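Long-range contacts in protein-tyrosine-phosphatase PTP1 (Arabidopsis thaliana, PDB 6KRW), which removes phosphate from phosphotyrosine in proteins, acting on MAP kinases such as MPK6 and thereby modulating plant defence responses: residues I76-C81 against F120-I125; C129-M134 against S195-Q200; I163-K168 against R180-N185. All blocks are in the same frame, centred on the assembly; numbering follows the deposited sequence.

Interaction 1. Residues I76-C81 against F120-I125; sequences IVLNPC and FWEMVI
Ile-76 and Met-123 meet with their side chains at about a right angle. The Ile-76 methyl CG2 lies 3.7 Å from Met-123 SD, and the same methyl touches CG at 3.8 Å. CG of Met-123 points opposite its own backbone N (chi1 177°) and the chain stays straight as far as SD before turning at the last torsion, so that its long flank, rather than its terminal methyl, receives the isoleucine. An unbranched, flexible thioether suits this place, since it can run past a rigid branched neighbour.

Two residues on, Leu-78 works differently: it reaches the helix backbone. Its CD2 comes to 3.6 Å from Met-123 N and 3.9 Å from Met-123 CB, and the same methyl also rests 4.0 Å from Glu-122 CG. One methyl thus sits where two consecutive helical residues leave the backbone. Glu-122 offers it the aliphatic part of its chain, while a bend at chi2 (75°) carries the carboxylate elsewhere, to Tyr-186 OH and Gln-126 NE2, both bonded to OE2. Gln-126 also bonds Asn-79 N and Pro-80 O, so these polar bonds border the apolar patch at the cis peptide bond before Pro-80.

Across this contact the binding is by packing alone. Strand 75-77, tied by its backbone to Ala-92, covers one side of helix 117-126, whose Trp-121 and Ile-125 meet the large sheet on another: a helix sandwiched in the alpha/beta fold of classical tyrosine phosphatases.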
ATOM      1  N   ILE A  76     -12.581   4.384   2.970  1.00 15.97           N
ATOM      2  CA  ILE A  76     -12.594   5.580   2.118  1.00 16.23           C
ATOM      3  C   ILE A  76     -13.960   5.713   1.458  1.00 17.24           C
ATOM      4  O   ILE A  76     -14.453   4.764   0.858  1.00 19.32           O
ATOM      5  CB  ILE A  76     -11.481   5.497   1.050  1.00 16.65           C
ATOM      6  CG1 ILE A  76     -10.113   5.255   1.685  1.00 17.42           C
ATOM      7  CG2 ILE A  76     -11.493   6.743   0.173  1.00 18.28           C
ATOM      8  CD1 ILE A  76      -9.638   6.342   2.651  1.00 18.37           C
ATOM      9  N   VAL A  77     -14.575   6.884   1.607  1.00 17.80           N
ATOM     10  CA  VAL A  77     -15.923   7.135   1.082  1.00 17.56           C
ATOM     11  C   VAL A  77     -15.817   8.001  -0.173  1.00 19.35           C
ATOM     12  O   VAL A  77     -15.189   9.062  -0.137  1.00 20.72           O
ATOM     13  CB  VAL A  77     -16.763   7.827   2.169  1.00 17.54           C
ATOM     14  CG1 VAL A  77     -18.153   8.109   1.667  1.00 19.74           C
ATOM     15  CG2 VAL A  77     -16.778   7.037   3.461  1.00 17.75           C
ATOM     16  N   LEU A  78     -16.507   7.589  -1.213  1.00 19.65           N
ATOM     17  CA  LEU A  78     -16.707   8.447  -2.408  1.00 21.36           C
ATOM     18  C   LEU A  78     -17.743   9.511  -2.036  1.00 23.07           C
ATOM     19  O   LEU A  78     -18.871   9.145  -1.660  1.00 23.07           O
ATOM     20  CB  LEU A  78     -17.163   7.615  -3.601  1.00 24.46           C
ATOM     21  CG  LEU A  78     -16.144   6.597  -4.108  1.00 24.38           C
ATOM     22  CD1 LEU A  78     -16.772   5.758  -5.190  1.00 32.38           C
ATOM     23  CD2 LEU A  78     -14.858   7.262  -4.587  1.00 28.08           C
ATOM     24  N   ASN A  79     -17.377  10.772  -2.172  1.00 24.17           N
ATOM     25  CA  ASN A  79     -18.246  11.918  -1.815  1.00 25.38           C
ATOM     26  C   ASN A  79     -17.806  13.074  -2.692  1.00 26.77           C
ATOM     27  O   ASN A  79     -16.770  13.674  -2.418  1.00 29.36           O
ATOM     28  CB  ASN A  79     -18.144  12.256  -0.325  1.00 27.08           C
ATOM     29  CG  ASN A  79     -19.127  13.327   0.091  1.00 29.73           C
ATOM     30  OD1 ASN A  79     -19.822  13.875  -0.761  1.00 33.15           O
ATOM     31  ND2 ASN A  79     -19.196  13.620   1.388  1.00 28.98           N
ATOM     32  N   PRO A  80     -18.558  13.420  -3.754  1.00 33.61           N
ATOM     33  CA  PRO A  80     -19.875  12.850  -4.064  1.00 36.45           C
ATOM     34  C   PRO A  80     -19.852  11.429  -4.636  1.00 37.64           C
ATOM     35  O   PRO A  80     -18.818  10.966  -5.087  1.00 33.62           O
ATOM     36  CB  PRO A  80     -20.428  13.810  -5.135  1.00 43.45           C
ATOM     37  CG  PRO A  80     -19.192  14.330  -5.827  1.00 42.73           C
ATOM     38  CD  PRO A  80     -18.155  14.441  -4.727  1.00 35.75           C
ATOM     39  N   CYS A  81     -20.999  10.760  -4.611  1.00 36.31           N
ATOM     40  CA  CYS A  81     -21.150   9.385  -5.140  1.00 37.08           C
ATOM     41  C   CYS A  81     -22.476   9.284  -5.882  1.00 48.49           C
ATOM     42  O   CYS A  81     -23.442   9.919  -5.453  1.00 47.98           O
ATOM     43  CB  CYS A  81     -21.095   8.359  -4.022  1.00 44.50           C
ATOM     44  SG  CYS A  81     -21.343   6.669  -4.607  1.00 51.90           S
ATOM     45  N   PHE A 120     -12.524   3.490  -8.480  1.00 25.58           N
ATOM     46  CA  PHE A 120     -11.093   3.643  -8.139  1.00 26.88           C
ATOM     47  C   PHE A 120     -10.568   5.005  -8.588  1.00 26.78           C
ATOM     48  O   PHE A 120      -9.916   5.708  -7.792  1.00 25.11           O
ATOM     49  CB  PHE A 120     -10.280   2.504  -8.749  1.00 26.68           C
ATOM     50  CG  PHE A 120      -8.800   2.648  -8.529  1.00 25.36           C
ATOM     51  CD1 PHE A 120      -8.206   2.188  -7.360  1.00 28.42           C
ATOM     52  CD2 PHE A 120      -8.002   3.245  -9.502  1.00 31.25           C
ATOM     53  CE1 PHE A 120      -6.843   2.340  -7.165  1.00 27.72           C
ATOM     54  CE2 PHE A 120      -6.642   3.403  -9.291  1.00 29.48           C
ATOM     55  CZ  PHE A 120      -6.052   2.927  -8.143  1.00 27.30           C
ATOM     56  N   TRP A 121     -10.767   5.366  -9.864  1.00 25.28           N
ATOM     57  CA  TRP A 121     -10.218   6.646 -10.337  1.00 26.75           C
ATOM     58  C   TRP A 121     -10.914   7.822  -9.675  1.00 24.29           C
ATOM     59  O   TRP A 121     -10.237   8.838  -9.450  1.00 27.55           O
ATOM     60  CB  TRP A 121     -10.248   6.705 -11.866  1.00 29.94           C
ATOM     61  CG  TRP A 121      -9.184   5.839 -12.457  1.00 28.83           C
ATOM     62  CD1 TRP A 121      -9.354   4.719 -13.218  1.00 30.08           C
ATOM     63  CD2 TRP A 121      -7.771   6.030 -12.318  1.00 28.62           C
ATOM     64  NE1 TRP A 121      -8.134   4.202 -13.579  1.00 29.73           N
ATOM     65  CE2 TRP A 121      -7.146   4.987 -13.044  1.00 30.27           C
ATOM     66  CE3 TRP A 121      -6.977   6.981 -11.659  1.00 31.03           C
ATOM     67  CZ2 TRP A 121      -5.757   4.876 -13.114  1.00 30.80           C
ATOM     68  CZ3 TRP A 121      -5.604   6.868 -11.731  1.00 31.74           C
ATOM     69  CH2 TRP A 121      -5.010   5.818 -12.439  1.00 32.27           C
ATOM     70  N   GLU A 122     -12.212   7.684  -9.365  1.00 28.90           N
ATOM     71  CA  GLU A 122     -12.927   8.758  -8.643  1.00 31.10           C
ATOM     72  C   GLU A 122     -12.265   8.931  -7.272  1.00 26.99           C
ATOM     73  O   GLU A 122     -12.043  10.081  -6.861  1.00 26.16           O
ATOM     74  CB  GLU A 122     -14.396   8.404  -8.506  1.00 31.08           C
ATOM     75  CG  GLU A 122     -15.192   9.508  -7.862  1.00 33.89           C
ATOM     76  CD  GLU A 122     -15.481  10.710  -8.734  1.00 38.62           C
ATOM     77  OE1 GLU A 122     -15.572  10.537  -9.940  1.00 45.80           O
ATOM     78  OE2 GLU A 122     -15.684  11.815  -8.184  1.00 47.25           O
ATOM     79  N   MET A 123     -11.917   7.826  -6.618  1.00 24.19           N
ATOM     80  CA  MET A 123     -11.214   7.896  -5.309  1.00 24.34           C
ATOM     81  C   MET A 123      -9.861   8.606  -5.485  1.00 21.98           C
ATOM     82  O   MET A 123      -9.494   9.465  -4.679  1.00 22.95           O
ATOM     83  CB  MET A 123     -10.999   6.492  -4.742  1.00 22.76           C
ATOM     84  CG  MET A 123     -10.230   6.506  -3.447  1.00 22.77           C
ATOM     85  SD  MET A 123     -10.062   4.850  -2.717  0.96 21.41           S
ATOM     86  CE  MET A 123      -8.931   4.081  -3.894  1.00 27.48           C
ATOM     87  N   VAL A 124      -9.107   8.256  -6.534  1.00 25.42           N
ATOM     88  CA  VAL A 124      -7.778   8.884  -6.787  1.00 25.95           C
ATOM     89  C   VAL A 124      -7.952  10.401  -6.902  1.00 23.53           C
ATOM     90  O   VAL A 124      -7.156  11.151  -6.310  1.00 27.28           O
ATOM     91  CB  VAL A 124      -7.141   8.306  -8.063  1.00 27.15           C
ATOM     92  CG1 VAL A 124      -5.920   9.101  -8.474  1.00 31.89           C
ATOM     93  CG2 VAL A 124      -6.816   6.836  -7.901  1.00 31.51           C
ATOM     94  N   ILE A 125      -8.936  10.839  -7.680  1.00 28.74           N
ATOM     95  CA  ILE A 125      -9.150  12.298  -7.880  1.00 27.05           C
ATOM     96  C   ILE A 125      -9.614  12.930  -6.567  1.00 24.82           C
ATOM     97  O   ILE A 125      -9.036  13.957  -6.165  1.00 28.68           O
ATOM     98  CB  ILE A 125     -10.142  12.535  -9.025  1.00 30.46           C
ATOM     99  CG1 ILE A 125      -9.565  12.010 -10.341  1.00 35.78           C
ATOM    100  CG2 ILE A 125     -10.518  14.008  -9.102  1.00 33.54           C
ATOM    101  CD1 ILE A 125     -10.562  12.027 -11.486  1.00 37.75           C
TER

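Interaction 2. Residues C129-M134 against S195-Q200; sequences CPIIVM and SVLHIQ
Neighbouring parallel strands of the central sheet are joined here, Ile-131 paired with Leu-197 and the register running on through Met-134 with Gln-200. Strands 131-134 and 195-200 differ in direction by only 11°. Ile-132 sends its N-H to Leu-197 O (2.9 Å) and takes Ile-199 N on its own O (2.8 Å), while Met-134 N gives the shortest bond, 2.7 Å to Ile-199 O. Where the strands begin, Pro-130 O accepts both Leu-197 N and a water that also donates to Ser-195 O; proline, lacking an N-H, suits a place where the carbonyl does the bonding.

In the tyrosine phosphatase fold strand 131-134 lies next to strand 233-236, which leads to the catalytic Cys-237, and the side chain of Met-134 is about 7 Å from that of the cysteine. Met-134, Ile-132, His-198 and Gln-200 share one face. The His-198 imidazole, CG anti to its backbone N (chi1 -173°), leans along the strand toward its C-terminal end and touches two partners: Ile-132 CG2 touches its CD2 at 3.6 Å, while Met-134 SD comes up to the ring's edge, 3.6 Å from CE1, a Met-aromatic contact 78° off the ring normal. Its NE2 is hydrogen-bonded to Tyr-150 OH. A leucine in place of His-198 would probably leave that hydroxyl without its ring-nitrogen mate and Met-134 SD without its aromatic edge. Met-134 then runs alongside the extended Gln-200, whose amide is gripped by Arg-180 and Thr-136 O. On the other face, Ile-131 CD1 packs on Leu-197 CB (3.7 Å), and helix 214-223 covers Ile-131, Val-133 and Ile-199 there.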
ATOM      1  N   CYS A 129      -4.528  11.543  -4.698  1.00 25.83           N
ATOM      2  CA  CYS A 129      -3.417  10.600  -4.410  1.00 26.44           C
ATOM      3  C   CYS A 129      -2.308  10.816  -5.424  1.00 28.61           C
ATOM      4  O   CYS A 129      -2.578  10.704  -6.601  1.00 28.53           O
ATOM      5  CB  CYS A 129      -3.881   9.157  -4.497  1.00 24.94           C
ATOM      6  SG  CYS A 129      -5.190   8.786  -3.300  0.89 24.78           S
ATOM      7  N   PRO A 130      -1.070  11.149  -5.009  1.00 26.09           N
ATOM      8  CA  PRO A 130      -0.003  11.396  -5.984  1.00 27.39           C
ATOM      9  C   PRO A 130       0.654  10.131  -6.560  1.00 29.83           C
ATOM     10  O   PRO A 130       1.334  10.231  -7.605  1.00 29.76           O
ATOM     11  CB  PRO A 130       1.003  12.206  -5.161  1.00 28.93           C
ATOM     12  CG  PRO A 130       0.822  11.696  -3.755  1.00 31.94           C
ATOM     13  CD  PRO A 130      -0.679  11.523  -3.639  1.00 29.56           C
ATOM     14  N   ILE A 131       0.468   8.989  -5.892  1.00 26.57           N
ATOM     15  CA  ILE A 131       1.225   7.733  -6.165  1.00 25.48           C
ATOM     16  C   ILE A 131       0.242   6.579  -6.107  1.00 26.05           C
ATOM     17  O   ILE A 131      -0.540   6.518  -5.154  1.00 25.29           O
ATOM     18  CB  ILE A 131       2.352   7.517  -5.133  1.00 28.82           C
ATOM     19  CG1 ILE A 131       3.345   8.683  -5.114  1.00 31.83           C
ATOM     20  CG2 ILE A 131       3.043   6.170  -5.330  1.00 27.45           C
ATOM     21  CD1 ILE A 131       4.154   8.857  -6.330  1.00 37.62           C
ATOM     22  N   ILE A 132       0.400   5.620  -6.985  1.00 26.30           N
ATOM     23  CA  ILE A 132      -0.161   4.262  -6.901  1.00 23.01           C
ATOM     24  C   ILE A 132       0.978   3.256  -6.916  1.00 22.88           C
ATOM     25  O   ILE A 132       1.768   3.259  -7.862  1.00 27.16           O
ATOM     26  CB  ILE A 132      -1.157   3.979  -8.017  1.00 25.26           C
ATOM     27  CG1 ILE A 132      -2.323   4.958  -8.003  1.00 29.41           C
ATOM     28  CG2 ILE A 132      -1.617   2.550  -7.953  1.00 25.31           C
ATOM     29  CD1 ILE A 132      -3.143   4.960  -9.291  1.00 28.54           C
ATOM     30  N   VAL A 133       1.044   2.422  -5.906  1.00 24.44           N
ATOM     31  CA  VAL A 133       1.958   1.275  -5.780  1.00 23.37           C
ATOM     32  C   VAL A 133       1.156   0.027  -6.049  1.00 24.37           C
ATOM     33  O   VAL A 133       0.248  -0.318  -5.255  1.00 23.58           O
ATOM     34  CB  VAL A 133       2.706   1.232  -4.449  1.00 21.88           C
ATOM     35  CG1 VAL A 133       3.612   0.034  -4.359  1.00 26.96           C
ATOM     36  CG2 VAL A 133       3.430   2.531  -4.174  1.00 24.84           C
ATOM     37  N   MET A 134       1.511  -0.653  -7.131  1.00 25.83           N
ATOM     38  CA  MET A 134       0.822  -1.882  -7.551  1.00 23.85           C
ATOM     39  C   MET A 134       1.771  -3.063  -7.385  1.00 25.43           C
ATOM     40  O   MET A 134       2.814  -3.081  -8.079  1.00 26.83           O
ATOM     41  CB  MET A 134       0.419  -1.745  -9.015  1.00 25.04           C
ATOM     42  CG  MET A 134      -0.267  -2.953  -9.549  1.00 27.43           C
ATOM     43  SD  MET A 134      -0.883  -2.645 -11.186  0.82 27.56           S
ATOM     44  CE  MET A 134      -1.663  -4.223 -11.466  1.00 30.06           C
ATOM     45  N   SER A 195      -1.750  14.663 -12.197  1.00 42.69           N
ATOM     46  CA  SER A 195      -0.633  13.730 -12.496  1.00 41.41           C
ATOM     47  C   SER A 195      -0.511  12.701 -11.375  1.00 36.28           C
ATOM     48  O   SER A 195      -0.467  13.085 -10.214  1.00 38.02           O
ATOM     49  CB  SER A 195       0.658  14.474 -12.713  1.00 58.24           C
ATOM     50  OG  SER A 195       0.555  15.294 -13.860  1.00 72.26           O
ATOM     51  N   VAL A 196      -0.428  11.431 -11.748  1.00 33.41           N
ATOM     52  CA  VAL A 196      -0.248  10.315 -10.795  1.00 36.23           C
ATOM     53  C   VAL A 196       0.903   9.448 -11.277  1.00 40.04           C
ATOM     54  O   VAL A 196       0.848   8.991 -12.432  1.00 40.96           O
ATOM     55  CB  VAL A 196      -1.541   9.496 -10.689  1.00 38.11           C
ATOM     56  CG1 VAL A 196      -1.340   8.325  -9.743  1.00 37.05           C
ATOM     57  CG2 VAL A 196      -2.715  10.375 -10.272  1.00 36.59           C
ATOM     58  N   LEU A 197       1.883   9.214 -10.412  1.00 35.11           N
ATOM     59  CA  LEU A 197       2.941   8.215 -10.726  1.00 33.73           C
ATOM     60  C   LEU A 197       2.475   6.828 -10.282  1.00 32.18           C
ATOM     61  O   LEU A 197       2.169   6.621  -9.080  1.00 31.28           O
ATOM     62  CB  LEU A 197       4.268   8.572 -10.058  1.00 35.49           C
ATOM     63  CG  LEU A 197       5.418   7.610 -10.385  1.00 39.06           C
ATOM     64  CD1 LEU A 197       5.765   7.636 -11.868  1.00 43.30           C
ATOM     65  CD2 LEU A 197       6.631   7.941  -9.529  1.00 41.34           C
ATOM     66  N   HIS A 198       2.371   5.931 -11.242  1.00 31.37           N
ATOM     67  CA  HIS A 198       1.994   4.517 -11.065  1.00 29.31           C
ATOM     68  C   HIS A 198       3.252   3.671 -11.085  1.00 30.01           C
ATOM     69  O   HIS A 198       4.010   3.718 -12.081  1.00 34.82           O
ATOM     70  CB  HIS A 198       0.965   4.120 -12.103  1.00 25.46           C
ATOM     71  CG  HIS A 198       0.373   2.767 -11.962  1.00 26.43           C
ATOM     72  ND1 HIS A 198       0.960   1.621 -12.455  1.00 31.69           N
ATOM     73  CD2 HIS A 198      -0.808   2.387 -11.410  1.00 28.84           C
ATOM     74  CE1 HIS A 198       0.174   0.585 -12.254  1.00 30.35           C
ATOM     75  NE2 HIS A 198      -0.923   1.033 -11.566  1.00 28.85           N
ATOM     76  N   ILE A 199       3.465   2.911 -10.027  1.00 35.98           N
ATOM     77  CA  ILE A 199       4.644   2.021  -9.879  1.00 32.90           C
ATOM     78  C   ILE A 199       4.139   0.592  -9.791  1.00 39.28           C
ATOM     79  O   ILE A 199       3.451   0.267  -8.821  1.00 30.62           O
ATOM     80  CB  ILE A 199       5.509   2.421  -8.670  1.00 32.64           C
ATOM     81  CG1 ILE A 199       5.896   3.897  -8.695  1.00 33.25           C
ATOM     82  CG2 ILE A 199       6.727   1.532  -8.571  1.00 31.79           C
ATOM     83  CD1 ILE A 199       6.613   4.362  -7.436  1.00 35.51           C
ATOM     84  N   GLN A 200       4.489  -0.235 -10.765  1.00 32.25           N
ATOM     85  CA  GLN A 200       4.089  -1.653 -10.764  1.00 29.36           C
ATOM     86  C   GLN A 200       5.302  -2.562 -10.559  1.00 33.75           C
ATOM     87  O   GLN A 200       6.300  -2.384 -11.284  1.00 34.22           O
ATOM     88  CB  GLN A 200       3.348  -2.031 -12.041  1.00 32.31           C
ATOM     89  CG  GLN A 200       2.913  -3.489 -12.001  1.00 37.10           C
ATOM     90  CD  GLN A 200       2.244  -4.003 -13.247  1.00 39.97           C
ATOM     91  OE1 GLN A 200       2.292  -3.383 -14.310  1.00 43.40           O
ATOM     92  NE2 GLN A 200       1.657  -5.179 -13.121  1.00 35.76           N
TER
HETATM   93  O   HOH W   1       2.061  12.651  -9.033  1.00 48.92           O

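Interaction 3. Residues I163-K168 against R180-N185; sequences ISLTTK and RNLEVN
Ser-164 with Asn-185 and Thr-166 with Glu-183 are the hydrogen-bonded pairs of an antiparallel hairpin, and each is closed by two backbone bonds. Thr-166 N reaches Glu-183 O at 2.8 Å, and Glu-183 N returns to Thr-166 O at 2.7 Å. A further bond, from Lys-168 N to Asn-181 O, extends the pattern to the point where the first strand turns a corner. The strand directions make 156°, short of exactly antiparallel, as in a twisted sheet.

Apolar contacts gather on the face that carries Leu-165, Thr-167, Leu-182 and Val-184. The closest is Ile-163 CG2 against Val-184 CG2, 3.5 Å, their side chains meeting aslant. Leu-165, with CG opposite its backbone N (chi1 -178°), bends CD1 across the strands to lie 4.0 Å from Val-184 CB and near Leu-182 CB as well. Thr-167 and Leu-182 run side by side, with CD2 of the leucine 3.5 Å from Thr-167 OG1. Ile-163, Leu-165, Leu-182 and Val-184 are suitably aliphatic, since helix 117-126 packs on them.

Charged and polar side chains meet at the more open side. Lys-168 stretches its extended chain over Asn-181 and Glu-183: its CD passes 3.2 Å from Asn-181 OD1, which finds no hydrogen-bonding partner in the model, and CE lies 3.4 Å from Glu-183 OE1. The ammonium makes a long salt bridge, NZ to OE1 3.8 Å, and also hydrogen-bonds Ser-195 OG. Lysine suits the site: its long chain can cross Asn-181 and still reach both.

Strand 178-186 continues the sheet through backbone bonds from Leu-182 to Val-196 and from Val-184 to Met-194, while strand 163-172 is bonded on its other side, Leu-165 with Arg-158, to strand 158-160. Helix 117-126 packs on the apolar face, Trp-121 against Leu-165 and Leu-182, and Ile-125 against Ile-163.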
ATOM      1  N   ILE A 163     -14.626  10.093 -16.341  1.00 43.94           N
ATOM      2  CA  ILE A 163     -13.162  10.245 -16.115  1.00 43.19           C
ATOM      3  C   ILE A 163     -12.401   9.792 -17.365  1.00 42.81           C
ATOM      4  O   ILE A 163     -12.696   8.704 -17.914  1.00 44.43           O
ATOM      5  CB  ILE A 163     -12.731   9.458 -14.868  1.00 36.91           C
ATOM      6  CG1 ILE A 163     -13.203  10.169 -13.599  1.00 38.24           C
ATOM      7  CG2 ILE A 163     -11.234   9.229 -14.865  1.00 43.52           C
ATOM      8  CD1 ILE A 163     -13.046   9.353 -12.327  1.00 37.58           C
ATOM      9  N   SER A 164     -11.419  10.589 -17.776  1.00 43.91           N
ATOM     10  CA  SER A 164     -10.483  10.207 -18.864  1.00 48.23           C
ATOM     11  C   SER A 164      -9.078  10.020 -18.288  1.00 47.81           C
ATOM     12  O   SER A 164      -8.662  10.801 -17.413  1.00 43.14           O
ATOM     13  CB  SER A 164     -10.496  11.215 -19.971  1.00 65.80           C
ATOM     14  OG  SER A 164      -9.894  12.429 -19.552  1.00 70.35           O
ATOM     15  N   LEU A 165      -8.374   9.004 -18.771  1.00 44.44           N
ATOM     16  CA  LEU A 165      -6.990   8.687 -18.335  1.00 41.76           C
ATOM     17  C   LEU A 165      -6.057   8.659 -19.546  1.00 46.39           C
ATOM     18  O   LEU A 165      -6.416   8.069 -20.574  1.00 47.18           O
ATOM     19  CB  LEU A 165      -7.008   7.330 -17.640  1.00 36.91           C
ATOM     20  CG  LEU A 165      -5.680   6.841 -17.073  1.00 40.04           C
ATOM     21  CD1 LEU A 165      -5.234   7.681 -15.891  1.00 44.67           C
ATOM     22  CD2 LEU A 165      -5.784   5.380 -16.675  1.00 42.62           C
ATOM     23  N   THR A 166      -4.875   9.239 -19.392  1.00 44.16           N
ATOM     24  CA  THR A 166      -3.846   9.317 -20.455  1.00 52.01           C
ATOM     25  C   THR A 166      -2.474   9.077 -19.835  1.00 56.12           C
ATOM     26  O   THR A 166      -2.200   9.552 -18.734  1.00 48.45           O
ATOM     27  CB  THR A 166      -3.942  10.660 -21.180  1.00 68.50           C
ATOM     28  OG1 THR A 166      -5.039  10.573 -22.090  1.00 60.74           O
ATOM     29  CG2 THR A 166      -2.672  11.013 -21.920  1.00 64.25           C
ATOM     30  N   THR A 167      -1.612   8.399 -20.586  1.00 42.24           N
ATOM     31  CA  THR A 167      -0.223   8.133 -20.164  1.00 38.42           C
ATOM     32  C   THR A 167       0.708   9.189 -20.757  1.00 39.39           C
ATOM     33  O   THR A 167       0.720   9.334 -21.975  1.00 40.45           O
ATOM     34  CB  THR A 167       0.186   6.724 -20.569  1.00 40.68           C
ATOM     35  OG1 THR A 167      -0.755   5.793 -20.027  1.00 41.49           O
ATOM     36  CG2 THR A 167       1.584   6.410 -20.097  1.00 45.15           C
ATOM     37  N   LYS A 168       1.485   9.870 -19.919  1.00 37.00           N
ATOM     38  CA  LYS A 168       2.468  10.866 -20.404  1.00 43.56           C
ATOM     39  C   LYS A 168       3.751  10.141 -20.810  1.00 65.71           C
ATOM     40  O   LYS A 168       4.343  10.531 -21.791  1.00 54.53           O
ATOM     41  CB  LYS A 168       2.734  11.933 -19.349  1.00 51.80           C
ATOM     42  CG  LYS A 168       1.496  12.685 -18.898  1.00 53.18           C
ATOM     43  CD  LYS A 168       1.814  13.920 -18.087  1.00 86.27           C
ATOM     44  CE  LYS A 168       0.679  14.303 -17.166  1.00 94.48           C
ATOM     45  NZ  LYS A 168       0.804  15.691 -16.659  1.00 97.93           N
ATOM     46  N   ARG A 180       4.832   4.523 -14.704  1.00 55.41           N
ATOM     47  CA  ARG A 180       3.897   5.174 -15.635  1.00 72.74           C
ATOM     48  C   ARG A 180       3.468   6.517 -15.072  1.00 56.13           C
ATOM     49  O   ARG A 180       2.830   6.533 -14.025  1.00 73.69           O
ATOM     50  CB  ARG A 180       2.685   4.304 -15.913  1.00 62.28           C
ATOM     51  CG  ARG A 180       2.981   2.954 -16.531  1.00 46.98           C
ATOM     52  CD  ARG A 180       1.714   2.157 -16.709  1.00 48.10           C
ATOM     53  NE  ARG A 180       1.862   0.951 -17.518  1.00 44.72           N
ATOM     54  CZ  ARG A 180       2.204  -0.259 -17.057  1.00 54.94           C
ATOM     55  NH1 ARG A 180       2.485  -0.464 -15.779  1.00 55.31           N
ATOM     56  NH2 ARG A 180       2.266  -1.280 -17.893  1.00 57.78           N
ATOM     57  N   ASN A 181       3.817   7.587 -15.763  1.00 48.72           N
ATOM     58  CA  ASN A 181       3.308   8.944 -15.465  1.00 40.91           C
ATOM     59  C   ASN A 181       1.933   9.068 -16.119  1.00 53.72           C
ATOM     60  O   ASN A 181       1.830   9.096 -17.375  1.00 51.01           O
ATOM     61  CB  ASN A 181       4.263  10.008 -15.984  1.00 49.70           C
ATOM     62  CG  ASN A 181       3.971  11.377 -15.419  1.00 52.71           C
ATOM     63  OD1 ASN A 181       2.959  11.989 -15.750  1.00 64.68           O
ATOM     64  ND2 ASN A 181       4.863  11.866 -14.578  1.00 74.44           N
ATOM     65  N   LEU A 182       0.902   9.123 -15.273  1.00 34.81           N
ATOM     66  CA  LEU A 182      -0.495   9.097 -15.739  1.00 35.68           C
ATOM     67  C   LEU A 182      -1.113  10.468 -15.517  1.00 40.65           C
ATOM     68  O   LEU A 182      -0.704  11.203 -14.599  1.00 41.62           O
ATOM     69  CB  LEU A 182      -1.288   8.061 -14.943  1.00 39.02           C
ATOM     70  CG  LEU A 182      -0.806   6.618 -15.070  1.00 39.11           C
ATOM     71  CD1 LEU A 182      -1.712   5.676 -14.271  1.00 37.60           C
ATOM     72  CD2 LEU A 182      -0.707   6.241 -16.543  1.00 41.17           C
ATOM     73  N   GLU A 183      -2.091  10.766 -16.352  1.00 40.80           N
ATOM     74  CA  GLU A 183      -2.849  12.019 -16.303  1.00 42.27           C
ATOM     75  C   GLU A 183      -4.317  11.637 -16.261  1.00 40.20           C
ATOM     76  O   GLU A 183      -4.781  10.938 -17.181  1.00 45.63           O
ATOM     77  CB  GLU A 183      -2.519  12.849 -17.527  1.00 55.66           C
ATOM     78  CG  GLU A 183      -3.468  13.993 -17.777  1.00 80.05           C
ATOM     79  CD  GLU A 183      -3.125  14.772 -19.037  1.00 92.50           C
ATOM     80  OE1 GLU A 183      -1.920  15.038 -19.263  1.00 68.33           O
ATOM     81  OE2 GLU A 183      -4.058  15.084 -19.800  1.00114.31           O
ATOM     82  N   VAL A 184      -5.009  12.074 -15.213  1.00 45.69           N
ATOM     83  CA  VAL A 184      -6.437  11.735 -15.014  1.00 46.03           C
ATOM     84  C   VAL A 184      -7.212  13.039 -14.835  1.00 49.23           C
ATOM     85  O   VAL A 184      -6.687  13.985 -14.222  1.00 49.41           O
ATOM     86  CB  VAL A 184      -6.597  10.771 -13.823  1.00 40.00           C
ATOM     87  CG1 VAL A 184      -6.272  11.437 -12.495  1.00 44.89           C
ATOM     88  CG2 VAL A 184      -7.987  10.170 -13.791  1.00 51.11           C
ATOM     89  N   ASN A 185      -8.425  13.084 -15.365  1.00 48.13           N
ATOM     90  CA  ASN A 185      -9.295  14.265 -15.154  1.00 50.31           C
ATOM     91  C   ASN A 185     -10.731  13.915 -15.528  1.00 43.87           C
ATOM     92  O   ASN A 185     -10.960  12.881 -16.186  1.00 48.54           O
ATOM     93  CB  ASN A 185      -8.801  15.481 -15.944  1.00 53.03           C
ATOM     94  CG  ASN A 185      -8.832  15.267 -17.442  1.00 75.51           C
ATOM     95  OD1 ASN A 185      -8.014  14.529 -17.990  1.00 93.39           O
ATOM     96  ND2 ASN A 185      -9.767  15.922 -18.113  1.00 88.95           N
TER

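In the fold
Helix 117-126 is the common element. Interaction 1 covers one side of it; its Phe-120 and Trp-121 press on Ile-132 of interaction 2, and its Trp-121, Glu-122 and Ile-125 meet Ile-163 and Leu-165 of interaction 3. Interactions 2 and 3 share one sheet, in which 195-200 and 180-185 are neighbouring strands with a bonded edge in common. The chemistry follows the depth: interaction 2, the most central, is almost wholly buried and parallel; interaction 3, farther out, is antiparallel with a charged, partly exposed face; interaction 1 is mostly buried and joins the helix to a short strand and the loop after it by side-chain packing.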